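Long-range contacts in probable methyltransferase (Bordetella pertussis, PDB 3KTY), which probably methylates RNA, with S-adenosyl-L-methionine as the likely methyl donor, as a SpoU-type member of the TrmH family: residues A[12-17]-A[77-82]; A[19-24]-A[52-57]; A[37-42]-A[67-72]; A[84-89]-A[142-147]; A[104-109]-A[166-171]. One frame throughout, in Å; residues are numbered along the deposited sequence. Where two conformers were deposited one is given.

How the contacts relate
Contacts 3 and 4 are strand pairings in one parallel sheet, on opposite sides of the centre of the chain, whereas contact 1 lays a helix and turn on that sheet and contacts 2 and 5 join helices to each other. Contact 1 lies about 8 Å, centre to centre, from contact 3 and shares its surroundings, since strands 11-16 and 39-42 are neighbours. Contact 2, at the periphery, joins two helix starts through proline, alanine and a weak polar bond. Contacts 4 and 5 are the more buried, touch each other and both reach the second subunit. Chemistry varies with place: backbone ladders in contacts 3 and 4, methyl packing in contact 5, a water link in contact 1 and a salt bridge in contact 3.

Contact 1: A[12-17]-A[77-82]; sequences RFIMTQ and EALAPV
Ile14 and Arg12, on the inner strand 11-16, meet helix 75-79 and the turn that follows it in a helix-on-sheet contact of the alpha-beta-alpha sandwich, the fold of this SpoU-type domain. The principle is common to such sandwiches: alternate residues of an inner strand face the same helical layer. Ile14 illustrates it. With CG1 beside the backbone N (chi1 -53°) and the chain extended beyond it, CD1 is carried out to the helix, where it lies 3.8 Å from CB of Ala78 and 3.9 Å from CD2 of Leu79. The same side chain also packs on Val40, Val42 and Ala122 of the flanking strands. Two residues earlier the chemistry changes. Arg12 bends at chi2 and chi3 and reaches past Val82, its side chain crossing that of Pro81 at about a right angle, with NH2 3.4 Å from Pro81 CG. Pro81 itself is held in a type I turn, closed by a 2.7 Å bond from Val82 N to Leu79 O. No direct hydrogen bond joins the two segments; a water in the guanidinium plane links them, accepting from Arg12 NH2 at 2.7 Å and donating to Ala78 O at 2.9 Å.

Contact 2: A[19-24]-A[52-57]; sequences SHPGNV and QPEAVA
Pro21 presents its ring to Gln52 and Glu54, and their mutual orientation sets how the first turn of helix 21-33 meets the start of helix 53-59. The side chains of Gln52 and Glu54 both cross the ring obliquely. Glu54 comes close through CG, which is 3.4 Å from Pro21 CB, while Gln52 contributes its CB, 3.7 Å from the same proline atom, and bends at chi2 beyond CG. In Glu54 the chi1 of 54° sets CG between the backbone N and the carbonyl carbon, and the extended chain beyond takes the carboxylate past Pro21 to the start of the other helix. There OE1 accepts a weak hydrogen bond from Gly22 N, 3.5 Å long with an N-H...O angle of 142°. A negative group beside first-turn amides would probably be favoured by the helix dipole.

Beside this bond the backbones come very near, the CA atoms of Gly22 and Ala55 being 4.3 Å apart. Ala55 CB presses on Pro21 O at 3.1 Å, a tight contact, with looser apolar packing of the Ala55 methyl on Val24 CB, at 4.4 Å. The two helix starts thus meet through Pro21, Gly22 and Ala55. Val24 continues inward to Leu41 of strand 39-42 and to Leu66 of helix 63-67, the helix that also receives Val56.

Contact 3: A[37-42]-A[67-72]; sequences GELVLV and ERAAVH
Leu41 and its neighbours on strand 39-42 pair tightly with strand 70-72, whereas the loop ends before the strands, around Arg68, are fastened more loosely. In the tight part the backbone alternates in register: Leu41 N gives a nearly straight bond to Ala70 O (2.9 Å, 171°), and its carbonyl takes the amide of His72, Leu41 O to His72 N being 3.0 Å. Ala70 N to Leu39 O, at 3.2 Å, is more bent. This is the parallel ladder of an alpha/beta sheet, and 70-72 is its outermost strand on this side within the chain; the solvent side is this outer strand, with Val71 exposed beside a buried Leu41. On the other face Val40 CG1 lies at the edge of the His72 ring, 3.7 Å from CD2, and Ala78 of helix 75-79 packs on both.

At the looser end Arg68, bent at chi3, brings its guanidinium to Gly37 and Glu38. NH2 bonds to Gly37 O at 3.1 Å from above the carbonyl plane, NH1 adding a weak second bond to that oxygen. The salt bridge is longer: OE2 of Glu38 lies in the guanidinium plane 3.6 Å from Arg68 NH2, but the carboxylate is turned 65° from that plane.

Contact 4: A[84-89]-A[142-147]; sequences LAFALT and RICHIP
Phe86, Leu88 and Cys144 line the helix-covered face of a parallel strand pair, 84-89 with 142-145, in the sheet of the SpoU methyltransferase domain. In SPOUT relatives the loops leaving the C-terminal ends of such strands form the knotted S-adenosylmethionine site, and residues around Thr89 and Ile146 probably approach the equivalent region here. The backbone ladder begins with Arg142 N to Ala85 O and tightens with Ala87 N to Arg142 O at 2.7 Å and Cys144 N to Ala87 O at 2.9 Å. It fades to a weak bond, Ile146 N to Thr89 O, where strand 142-145 has ended.

Side chains fill the covered face. Phe86 and Arg142 lie side by side, the ring atom CD1 3.6 Å from Arg142 CB, with helix 102-115 packing on both through Leu108. The sulfur of Cys144 stands 5.2 Å from the centroid of the Phe86 ring, obliquely to it, in a sulfur-aromatic contact. Leu88, its CG anti to the backbone N (chi1 -161°), brings CD1 within 3.6 Å of Cys144 SG and within 3.9 Å of Ile146 CG1. Ile146 in turn packs on Trp166 of the second subunit, so the residues after the strand border the dimer interface. Between the strands, Cys144 O is gripped twice by Thr89: Thr89 N bonds to it at 3.0 Å, and Thr89 OG1 adds a weak bond.

Contact 5: A[104-109]-A[166-171]; sequences EAAGLA and WELRYA
Ala106 and Leu168 lie at the heart of a methyl-to-methyl packing between helices 102-115 and 157-172. Apolar contacts dominate: the CB of Ala106 is 3.8 Å from CB of Ala171, and Leu168 reaches out with CD2 to lie 3.7 Å from Ala109 CB and 4.0 Å from Ala106 CA. Its CG stands beside the backbone N (chi1 -79°); CD2 is the branch turned to Ala106 and Ala109, while CD1 continues the extended chain and reaches Phe13.

A second kind of touch is methyl against carbonyl, Ala106 CB sitting 3.5 Å from Glu167 O and Ala171 CB 3.6 Å from Ala106 O. The axes of the two short segments approach to 8.6 Å at a crossing of -44°, with alanines at the contact. In the alpha-beta-alpha sandwich this pair covers part of one face of the sheet, Ala105 and Leu108 lying on Phe86 and Leu168 on Ile123, and the C-terminal helix also serves the dimer.

No hydrogen bond joins the two segments; the carboxylate of Glu167 is engaged elsewhere. Glu167, whose CB is 4.0 Å from CB of Ala106, bends at chi2 and sends OE2 to Trp166 NE1 of the second subunit. Its OE1 also makes salt bridges to Arg103 of its own chain and Arg103 of the second subunit.

Contact 1: A[12-17]-A[77-82]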
# COMPACT_ATOMS: atom_id res chain seq x y z
N ARG A 12 -2.77 -7.71 -15.32
CA ARG A 12 -1.42 -7.25 -15.67
C ARG A 12 -1.15 -5.86 -15.22
O ARG A 12 -2.03 -5.01 -15.34
CB ARG A 12 -1.26 -7.22 -17.19
CG ARG A 12 -0.97 -8.56 -17.68
CD ARG A 12 -1.90 -8.87 -18.74
NE ARG A 12 -1.19 -8.77 -19.98
CZ ARG A 12 -0.99 -9.78 -20.80
NH1 ARG A 12 -1.46 -10.99 -20.54
NH2 ARG A 12 -0.31 -9.55 -21.88
N PHE A 13 0.09 -5.61 -14.79
CA PHE A 13 0.51 -4.26 -14.37
C PHE A 13 1.58 -3.72 -15.30
O PHE A 13 2.66 -4.28 -15.43
CB PHE A 13 1.02 -4.26 -12.92
CG PHE A 13 0.02 -4.80 -11.93
CD1 PHE A 13 -0.74 -3.95 -11.16
CD2 PHE A 13 -0.19 -6.16 -11.82
CE1 PHE A 13 -1.68 -4.44 -10.27
CE2 PHE A 13 -1.11 -6.66 -10.94
CZ PHE A 13 -1.86 -5.80 -10.16
N ILE A 14 1.25 -2.60 -15.91
CA ILE A 14 2.07 -1.99 -16.92
C ILE A 14 2.71 -0.68 -16.47
O ILE A 14 2.02 0.31 -16.23
CB ILE A 14 1.26 -1.78 -18.21
CG1 ILE A 14 0.64 -3.13 -18.58
CG2 ILE A 14 2.20 -1.26 -19.34
CD1 ILE A 14 -0.15 -3.11 -19.88
N MSE A 15 4.03 -0.68 -16.38
CA MSE A 15 4.77 0.54 -16.06
C MSE A 15 5.32 1.21 -17.31
O MSE A 15 6.12 0.61 -18.04
CB MSE A 15 5.95 0.20 -15.16
CG MSE A 15 5.59 -0.28 -13.76
SE MSE A 15 7.24 -0.93 -12.94
CE MSE A 15 8.03 0.78 -12.31
N THR A 16 4.92 2.44 -17.57
CA THR A 16 5.49 3.14 -18.72
C THR A 16 6.70 4.05 -18.42
O THR A 16 6.72 4.85 -17.48
CB THR A 16 4.44 3.96 -19.47
OG1 THR A 16 4.05 5.07 -18.67
CG2 THR A 16 3.23 3.10 -19.83
N GLN A 17 7.72 3.93 -19.26
CA GLN A 17 8.93 4.73 -19.13
C GLN A 17 9.64 4.56 -17.78
O GLN A 17 10.23 5.52 -17.30
CB GLN A 17 8.60 6.20 -19.37
CG GLN A 17 8.65 6.62 -20.80
CD GLN A 17 7.29 6.61 -21.46
OE1 GLN A 17 6.94 5.67 -22.19
NE2 GLN A 17 6.52 7.66 -21.22
N GLU A 77 1.50 -2.31 -28.11
CA GLU A 77 1.91 -3.69 -27.95
C GLU A 77 1.45 -4.31 -26.60
O GLU A 77 0.89 -5.43 -26.55
CB GLU A 77 3.43 -3.80 -28.06
CG GLU A 77 3.93 -5.26 -28.11
CD GLU A 77 3.53 -5.98 -29.45
OE1 GLU A 77 2.95 -5.34 -30.36
OE2 GLU A 77 3.83 -7.18 -29.61
N ALA A 78 1.68 -3.56 -25.51
CA ALA A 78 1.32 -4.03 -24.16
C ALA A 78 -0.21 -4.19 -23.97
O ALA A 78 -0.68 -5.11 -23.28
CB ALA A 78 1.93 -3.14 -23.09
N LEU A 79 -0.98 -3.35 -24.64
CA LEU A 79 -2.44 -3.45 -24.61
C LEU A 79 -3.07 -4.44 -25.59
O LEU A 79 -4.25 -4.79 -25.44
CB LEU A 79 -3.07 -2.07 -24.79
CG LEU A 79 -2.65 -1.18 -23.62
CD1 LEU A 79 -3.32 0.16 -23.62
CD2 LEU A 79 -2.95 -1.92 -22.33
N ALA A 80 -2.32 -4.93 -26.57
CA ALA A 80 -2.97 -5.79 -27.55
C ALA A 80 -3.81 -6.90 -26.91
O ALA A 80 -4.94 -7.08 -27.29
CB ALA A 80 -1.98 -6.38 -28.57
N PRO A 81 -3.29 -7.63 -25.91
CA PRO A 81 -4.21 -8.66 -25.43
C PRO A 81 -5.16 -8.18 -24.31
O PRO A 81 -5.90 -8.96 -23.74
CB PRO A 81 -3.29 -9.77 -24.91
CG PRO A 81 -1.88 -9.18 -24.90
CD PRO A 81 -1.98 -7.72 -25.25
N VAL A 82 -5.19 -6.90 -24.03
CA VAL A 82 -5.95 -6.50 -22.88
C VAL A 82 -7.36 -6.12 -23.25
O VAL A 82 -7.55 -5.32 -24.15
CB VAL A 82 -5.26 -5.33 -22.16
CG1 VAL A 82 -6.17 -4.82 -21.03
CG2 VAL A 82 -3.89 -5.80 -21.63
O HOH W 1 0.66 -7.04 -21.60

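Contact 2: A[19-24]-A[52-57]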
# COMPACT_ATOMS: atom_id res chain seq x y z
N SER A 19 12.10 4.63 -15.14
CA SER A 19 13.37 5.33 -15.23
C SER A 19 14.37 4.74 -14.24
O SER A 19 15.56 4.68 -14.52
CB SER A 19 13.13 6.82 -14.95
OG SER A 19 14.35 7.52 -14.90
N HIS A 20 13.86 4.30 -13.08
CA HIS A 20 14.69 3.79 -11.98
C HIS A 20 14.57 2.27 -11.81
O HIS A 20 13.49 1.77 -11.50
CB HIS A 20 14.26 4.47 -10.67
CG HIS A 20 14.27 5.97 -10.73
ND1 HIS A 20 15.43 6.72 -10.61
CD2 HIS A 20 13.26 6.87 -10.86
CE1 HIS A 20 15.13 8.00 -10.68
NE2 HIS A 20 13.82 8.12 -10.84
N PRO A 21 15.67 1.52 -12.02
CA PRO A 21 15.66 0.05 -11.94
C PRO A 21 15.22 -0.53 -10.59
O PRO A 21 14.57 -1.58 -10.56
CB PRO A 21 17.11 -0.33 -12.23
CG PRO A 21 17.63 0.77 -13.06
CD PRO A 21 16.95 2.03 -12.51
N GLY A 22 15.55 0.14 -9.50
CA GLY A 22 15.07 -0.29 -8.20
C GLY A 22 13.56 -0.30 -8.07
O GLY A 22 13.00 -1.21 -7.47
N ASN A 23 12.91 0.73 -8.62
CA ASN A 23 11.45 0.78 -8.71
C ASN A 23 10.87 -0.44 -9.44
O ASN A 23 9.77 -0.91 -9.11
CB ASN A 23 10.96 2.03 -9.44
CG ASN A 23 11.05 3.31 -8.60
OD1 ASN A 23 10.75 3.32 -7.40
ND2 ASN A 23 11.42 4.41 -9.26
N VAL A 24 11.60 -0.95 -10.42
CA VAL A 24 11.11 -2.10 -11.20
C VAL A 24 11.15 -3.35 -10.37
O VAL A 24 10.23 -4.16 -10.45
CB VAL A 24 11.98 -2.39 -12.42
CG1 VAL A 24 11.57 -3.70 -13.04
CG2 VAL A 24 11.90 -1.25 -13.42
N GLN A 52 19.15 -5.29 -14.46
CA GLN A 52 19.95 -4.36 -13.63
C GLN A 52 20.05 -4.81 -12.17
O GLN A 52 19.03 -5.20 -11.58
CB GLN A 52 19.37 -2.94 -13.67
CG GLN A 52 19.25 -2.34 -15.06
CD GLN A 52 20.55 -1.77 -15.59
OE1 GLN A 52 20.57 -0.68 -16.15
NE2 GLN A 52 21.65 -2.51 -15.41
N PRO A 53 21.26 -4.74 -11.58
CA PRO A 53 21.54 -5.22 -10.22
C PRO A 53 20.61 -4.64 -9.14
O PRO A 53 20.18 -5.40 -8.26
CB PRO A 53 23.00 -4.81 -9.98
CG PRO A 53 23.58 -4.70 -11.34
CD PRO A 53 22.47 -4.22 -12.24
N GLU A 54 20.28 -3.36 -9.21
CA GLU A 54 19.34 -2.79 -8.24
C GLU A 54 17.88 -3.27 -8.39
O GLU A 54 17.14 -3.30 -7.41
CB GLU A 54 19.41 -1.26 -8.20
CG GLU A 54 19.24 -0.57 -9.54
CD GLU A 54 19.57 0.93 -9.46
OE1 GLU A 54 18.63 1.75 -9.30
OE2 GLU A 54 20.77 1.27 -9.54
N ALA A 55 17.48 -3.64 -9.59
CA ALA A 55 16.14 -4.21 -9.74
C ALA A 55 16.12 -5.56 -9.06
O ALA A 55 15.23 -5.85 -8.27
CB ALA A 55 15.74 -4.35 -11.20
N VAL A 56 17.12 -6.38 -9.37
CA VAL A 56 17.25 -7.69 -8.74
C VAL A 56 17.25 -7.57 -7.21
O VAL A 56 16.42 -8.19 -6.53
CB VAL A 56 18.55 -8.39 -9.18
CG1 VAL A 56 18.91 -9.49 -8.20
CG2 VAL A 56 18.40 -8.94 -10.60
N ALA A 57 18.17 -6.76 -6.67
CA ALA A 57 18.29 -6.55 -5.21
C ALA A 57 17.00 -6.11 -4.50
O ALA A 57 16.69 -6.60 -3.42
CB ALA A 57 19.37 -5.56 -4.95

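Contact 3: A[37-42]-A[67-72]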
# COMPACT_ATOMS: atom_id res chain seq x y z
N GLY A 37 1.54 -12.12 -10.74
CA GLY A 37 2.84 -12.46 -11.29
C GLY A 37 3.21 -11.77 -12.59
O GLY A 37 4.29 -12.04 -13.12
N GLU A 38 2.33 -10.91 -13.09
CA GLU A 38 2.45 -10.35 -14.44
C GLU A 38 2.82 -8.88 -14.50
O GLU A 38 1.98 -7.98 -14.35
CB GLU A 38 1.14 -10.57 -15.22
CG GLU A 38 1.32 -11.25 -16.53
CD GLU A 38 1.72 -12.69 -16.36
OE1 GLU A 38 0.89 -13.46 -15.81
OE2 GLU A 38 2.85 -13.05 -16.77
N LEU A 39 4.09 -8.63 -14.76
CA LEU A 39 4.60 -7.27 -14.85
C LEU A 39 5.11 -6.97 -16.26
O LEU A 39 5.87 -7.73 -16.82
CB LEU A 39 5.72 -7.07 -13.85
CG LEU A 39 6.44 -5.71 -13.88
CD1 LEU A 39 5.60 -4.59 -13.30
CD2 LEU A 39 7.72 -5.83 -13.09
N VAL A 40 4.70 -5.82 -16.78
CA VAL A 40 5.04 -5.40 -18.10
C VAL A 40 5.66 -4.01 -18.08
O VAL A 40 5.14 -3.09 -17.45
CB VAL A 40 3.75 -5.36 -19.01
CG1 VAL A 40 4.15 -4.93 -20.43
CG2 VAL A 40 3.08 -6.72 -19.05
N LEU A 41 6.75 -3.84 -18.78
CA LEU A 41 7.39 -2.54 -18.93
C LEU A 41 7.25 -2.01 -20.35
O LEU A 41 7.50 -2.75 -21.30
CB LEU A 41 8.87 -2.70 -18.67
CG LEU A 41 9.36 -3.24 -17.31
CD1 LEU A 41 10.81 -2.94 -17.21
CD2 LEU A 41 8.63 -2.55 -16.18
N VAL A 42 6.87 -0.75 -20.50
CA VAL A 42 6.84 -0.11 -21.81
C VAL A 42 7.91 0.99 -21.90
O VAL A 42 7.97 1.89 -21.05
CB VAL A 42 5.45 0.49 -22.10
CG1 VAL A 42 5.51 1.46 -23.29
CG2 VAL A 42 4.43 -0.62 -22.33
N GLU A 67 12.08 -11.73 -13.72
CA GLU A 67 12.63 -12.39 -14.90
C GLU A 67 11.60 -12.43 -16.01
O GLU A 67 11.86 -11.96 -17.11
CB GLU A 67 13.04 -13.82 -14.57
CG GLU A 67 14.42 -13.95 -14.00
CD GLU A 67 14.57 -15.20 -13.15
OE1 GLU A 67 13.54 -15.83 -12.81
OE2 GLU A 67 15.73 -15.55 -12.80
N ARG A 68 10.43 -12.97 -15.71
CA ARG A 68 9.36 -13.14 -16.70
C ARG A 68 8.73 -11.86 -17.23
O ARG A 68 7.90 -11.93 -18.12
CB ARG A 68 8.25 -14.03 -16.14
CG ARG A 68 8.69 -15.49 -15.88
CD ARG A 68 7.53 -16.36 -15.38
NE ARG A 68 7.07 -16.00 -14.03
CZ ARG A 68 6.06 -15.18 -13.73
NH1 ARG A 68 5.77 -14.97 -12.45
NH2 ARG A 68 5.34 -14.57 -14.67
N ALA A 69 9.08 -10.71 -16.66
CA ALA A 69 8.48 -9.44 -17.09
C ALA A 69 8.71 -9.18 -18.59
O ALA A 69 9.82 -9.31 -19.09
CB ALA A 69 9.05 -8.30 -16.30
N ALA A 70 7.66 -8.79 -19.28
CA ALA A 70 7.74 -8.53 -20.70
C ALA A 70 8.12 -7.06 -20.90
O ALA A 70 7.65 -6.20 -20.17
CB ALA A 70 6.37 -8.83 -21.32
N VAL A 71 8.98 -6.77 -21.88
CA VAL A 71 9.32 -5.39 -22.22
C VAL A 71 8.91 -5.10 -23.67
O VAL A 71 9.39 -5.79 -24.57
CB VAL A 71 10.86 -5.10 -22.14
CG1 VAL A 71 11.16 -3.64 -22.47
CG2 VAL A 71 11.42 -5.45 -20.81
N HIS A 72 8.12 -4.06 -23.88
CA HIS A 72 7.76 -3.57 -25.20
C HIS A 72 8.19 -2.15 -25.35
O HIS A 72 8.44 -1.49 -24.37
CB HIS A 72 6.27 -3.63 -25.36
CG HIS A 72 5.72 -4.97 -25.02
ND1 HIS A 72 6.02 -6.09 -25.76
CD2 HIS A 72 4.92 -5.38 -24.01
CE1 HIS A 72 5.40 -7.14 -25.24
NE2 HIS A 72 4.74 -6.74 -24.16

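Contact 4: A[84-89]-A[142-147]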
# COMPACT_ATOMS: atom_id res chain seq x y z
N LEU A 84 -9.68 -4.91 -20.77
CA LEU A 84 -10.09 -3.82 -19.89
C LEU A 84 -8.85 -3.20 -19.21
O LEU A 84 -8.17 -3.85 -18.42
CB LEU A 84 -11.09 -4.31 -18.83
CG LEU A 84 -11.49 -3.23 -17.80
CD1 LEU A 84 -12.12 -2.02 -18.49
CD2 LEU A 84 -12.40 -3.78 -16.66
N ALA A 85 -8.55 -1.96 -19.57
CA ALA A 85 -7.32 -1.37 -19.13
C ALA A 85 -7.60 -0.11 -18.39
O ALA A 85 -8.26 0.77 -18.92
CB ALA A 85 -6.39 -1.11 -20.29
N PHE A 86 -7.07 -0.01 -17.17
CA PHE A 86 -7.19 1.24 -16.42
C PHE A 86 -5.94 2.09 -16.48
O PHE A 86 -4.83 1.62 -16.19
CB PHE A 86 -7.53 0.97 -14.96
CG PHE A 86 -8.86 0.37 -14.77
CD1 PHE A 86 -9.98 1.18 -14.63
CD2 PHE A 86 -9.01 -1.01 -14.74
CE1 PHE A 86 -11.24 0.62 -14.43
CE2 PHE A 86 -10.27 -1.60 -14.54
CZ PHE A 86 -11.38 -0.78 -14.39
N ALA A 87 -6.11 3.35 -16.87
CA ALA A 87 -5.04 4.32 -16.71
C ALA A 87 -5.02 4.82 -15.25
O ALA A 87 -5.92 5.54 -14.82
CB ALA A 87 -5.25 5.47 -17.63
N LEU A 88 -3.98 4.48 -14.50
CA LEU A 88 -3.83 4.95 -13.13
C LEU A 88 -3.13 6.33 -12.99
O LEU A 88 -2.00 6.53 -13.45
CB LEU A 88 -3.06 3.91 -12.32
CG LEU A 88 -3.21 4.04 -10.81
CD1 LEU A 88 -4.57 4.62 -10.50
CD2 LEU A 88 -3.05 2.70 -10.14
N THR A 89 -3.80 7.27 -12.35
CA THR A 89 -3.23 8.60 -12.22
C THR A 89 -3.25 9.19 -10.79
O THR A 89 -3.86 8.63 -9.85
CB THR A 89 -3.98 9.57 -13.12
OG1 THR A 89 -5.24 9.87 -12.52
CG2 THR A 89 -4.21 8.95 -14.50
N ARG A 142 -10.49 3.10 -19.27
CA ARG A 142 -10.90 3.99 -18.20
C ARG A 142 -9.72 4.67 -17.54
O ARG A 142 -8.57 4.17 -17.62
CB ARG A 142 -11.63 3.21 -17.13
CG ARG A 142 -12.88 2.55 -17.61
CD ARG A 142 -14.02 3.53 -17.61
NE ARG A 142 -15.22 2.81 -17.27
CZ ARG A 142 -15.94 3.01 -16.17
NH1 ARG A 142 -17.02 2.26 -15.98
NH2 ARG A 142 -15.62 3.94 -15.28
N ILE A 143 -10.02 5.80 -16.91
CA ILE A 143 -9.10 6.48 -16.01
C ILE A 143 -9.54 6.12 -14.62
O ILE A 143 -10.73 6.12 -14.30
CB ILE A 143 -9.25 7.99 -16.08
CG1 ILE A 143 -10.40 8.40 -17.02
CG2 ILE A 143 -7.94 8.64 -16.41
CD1 ILE A 143 -9.98 8.70 -18.49
N CYS A 144 -8.59 5.83 -13.75
CA CYS A 144 -8.93 5.77 -12.35
C CYS A 144 -7.85 6.51 -11.55
O CYS A 144 -6.80 6.84 -12.08
CB CYS A 144 -9.19 4.34 -11.87
SG CYS A 144 -7.75 3.38 -11.66
N HIS A 145 -8.15 6.84 -10.30
CA HIS A 145 -7.19 7.59 -9.50
C HIS A 145 -7.14 7.08 -8.07
O HIS A 145 -8.05 6.41 -7.59
CB HIS A 145 -7.47 9.10 -9.54
CG HIS A 145 -8.51 9.56 -8.58
ND1 HIS A 145 -8.28 10.57 -7.67
CD2 HIS A 145 -9.78 9.14 -8.37
CE1 HIS A 145 -9.38 10.77 -6.95
NE2 HIS A 145 -10.30 9.92 -7.36
N ILE A 146 -6.03 7.39 -7.41
CA ILE A 146 -5.89 7.05 -6.01
C ILE A 146 -6.01 8.38 -5.31
O ILE A 146 -5.15 9.24 -5.47
CB ILE A 146 -4.53 6.40 -5.74
CG1 ILE A 146 -4.40 5.13 -6.59
CG2 ILE A 146 -4.36 6.09 -4.28
CD1 ILE A 146 -3.34 4.18 -6.11
N PRO A 147 -7.13 8.58 -4.59
CA PRO A 147 -7.42 9.85 -3.89
C PRO A 147 -6.61 9.93 -2.59
O PRO A 147 -7.18 9.72 -1.53
CB PRO A 147 -8.93 9.74 -3.58
CG PRO A 147 -9.19 8.24 -3.41
CD PRO A 147 -8.21 7.58 -4.41

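Contact 5: A[104-109]-A[166-171]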
# COMPACT_ATOMS: atom_id res chain seq x y z
N GLU A 104 -13.68 1.48 -7.05
CA GLU A 104 -14.60 1.25 -8.16
C GLU A 104 -13.93 0.45 -9.30
O GLU A 104 -14.50 -0.48 -9.87
CB GLU A 104 -15.18 2.59 -8.64
CG GLU A 104 -15.94 3.34 -7.54
CD GLU A 104 -16.12 4.85 -7.77
OE1 GLU A 104 -15.21 5.51 -8.31
OE2 GLU A 104 -17.18 5.39 -7.38
N ALA A 105 -12.69 0.79 -9.60
CA ALA A 105 -12.02 0.19 -10.71
C ALA A 105 -11.80 -1.29 -10.42
O ALA A 105 -12.07 -2.17 -11.27
CB ALA A 105 -10.74 0.95 -11.05
N ALA A 106 -11.37 -1.59 -9.20
CA ALA A 106 -11.23 -2.98 -8.77
C ALA A 106 -12.54 -3.79 -8.88
O ALA A 106 -12.52 -4.92 -9.36
CB ALA A 106 -10.68 -3.06 -7.37
N GLY A 107 -13.66 -3.23 -8.44
CA GLY A 107 -14.95 -3.88 -8.61
C GLY A 107 -15.32 -4.19 -10.09
O GLY A 107 -15.78 -5.30 -10.41
N LEU A 108 -15.12 -3.21 -10.96
CA LEU A 108 -15.24 -3.39 -12.42
C LEU A 108 -14.33 -4.50 -12.93
O LEU A 108 -14.76 -5.33 -13.68
CB LEU A 108 -14.88 -2.11 -13.12
CG LEU A 108 -15.83 -0.97 -12.83
CD1 LEU A 108 -15.22 0.34 -13.33
CD2 LEU A 108 -17.18 -1.29 -13.50
N ALA A 109 -13.08 -4.52 -12.49
CA ALA A 109 -12.21 -5.60 -12.90
C ALA A 109 -12.76 -6.99 -12.58
O ALA A 109 -12.65 -7.90 -13.39
CB ALA A 109 -10.84 -5.43 -12.29
N TRP A 166 -3.39 -4.25 -4.04
CA TRP A 166 -4.16 -4.62 -2.85
C TRP A 166 -5.68 -4.55 -3.18
O TRP A 166 -6.42 -5.51 -2.97
CB TRP A 166 -3.72 -3.79 -1.60
CG TRP A 166 -4.78 -3.66 -0.65
CD1 TRP A 166 -5.53 -2.56 -0.43
CD2 TRP A 166 -5.32 -4.70 0.16
NE1 TRP A 166 -6.51 -2.84 0.49
CE2 TRP A 166 -6.40 -4.15 0.88
CE3 TRP A 166 -5.00 -6.06 0.35
CZ2 TRP A 166 -7.19 -4.89 1.76
CZ3 TRP A 166 -5.77 -6.80 1.24
CH2 TRP A 166 -6.84 -6.21 1.93
N GLU A 167 -6.13 -3.45 -3.74
CA GLU A 167 -7.55 -3.32 -4.16
C GLU A 167 -8.03 -4.44 -5.07
O GLU A 167 -9.12 -5.02 -4.89
CB GLU A 167 -7.73 -1.99 -4.88
CG GLU A 167 -7.71 -0.79 -3.82
CD GLU A 167 -8.93 -0.77 -2.88
OE1 GLU A 167 -9.95 -1.42 -3.17
OE2 GLU A 167 -8.88 -0.10 -1.83
N LEU A 168 -7.19 -4.77 -6.05
CA LEU A 168 -7.49 -5.82 -6.97
C LEU A 168 -7.52 -7.16 -6.29
O LEU A 168 -8.40 -7.96 -6.51
CB LEU A 168 -6.47 -5.84 -8.10
CG LEU A 168 -6.76 -4.76 -9.15
CD1 LEU A 168 -5.60 -4.68 -10.10
CD2 LEU A 168 -8.05 -5.11 -9.86
N ARG A 169 -6.55 -7.42 -5.45
CA ARG A 169 -6.59 -8.66 -4.71
C ARG A 169 -7.88 -8.78 -3.90
O ARG A 169 -8.58 -9.80 -3.92
CB ARG A 169 -5.36 -8.74 -3.79
CG ARG A 169 -5.43 -9.86 -2.79
CD ARG A 169 -4.05 -10.03 -2.04
NE ARG A 169 -4.14 -11.25 -1.25
CZ ARG A 169 -4.02 -12.47 -1.74
NH1 ARG A 169 -3.73 -12.65 -3.02
NH2 ARG A 169 -4.20 -13.52 -0.96
N TYR A 170 -8.20 -7.73 -3.17
CA TYR A 170 -9.36 -7.81 -2.31
C TYR A 170 -10.60 -8.07 -3.16
O TYR A 170 -11.49 -8.82 -2.77
CB TYR A 170 -9.55 -6.52 -1.49
CG TYR A 170 -10.51 -6.72 -0.34
CD1 TYR A 170 -10.06 -7.22 0.88
CD2 TYR A 170 -11.87 -6.45 -0.49
CE1 TYR A 170 -10.93 -7.44 1.95
CE2 TYR A 170 -12.76 -6.64 0.60
CZ TYR A 170 -12.29 -7.14 1.79
OH TYR A 170 -13.17 -7.36 2.84
N ALA A 171 -10.67 -7.40 -4.28
CA ALA A 171 -11.87 -7.51 -5.09
C ALA A 171 -11.96 -8.91 -5.78
O ALA A 171 -13.04 -9.39 -6.07
CB ALA A 171 -11.97 -6.37 -6.10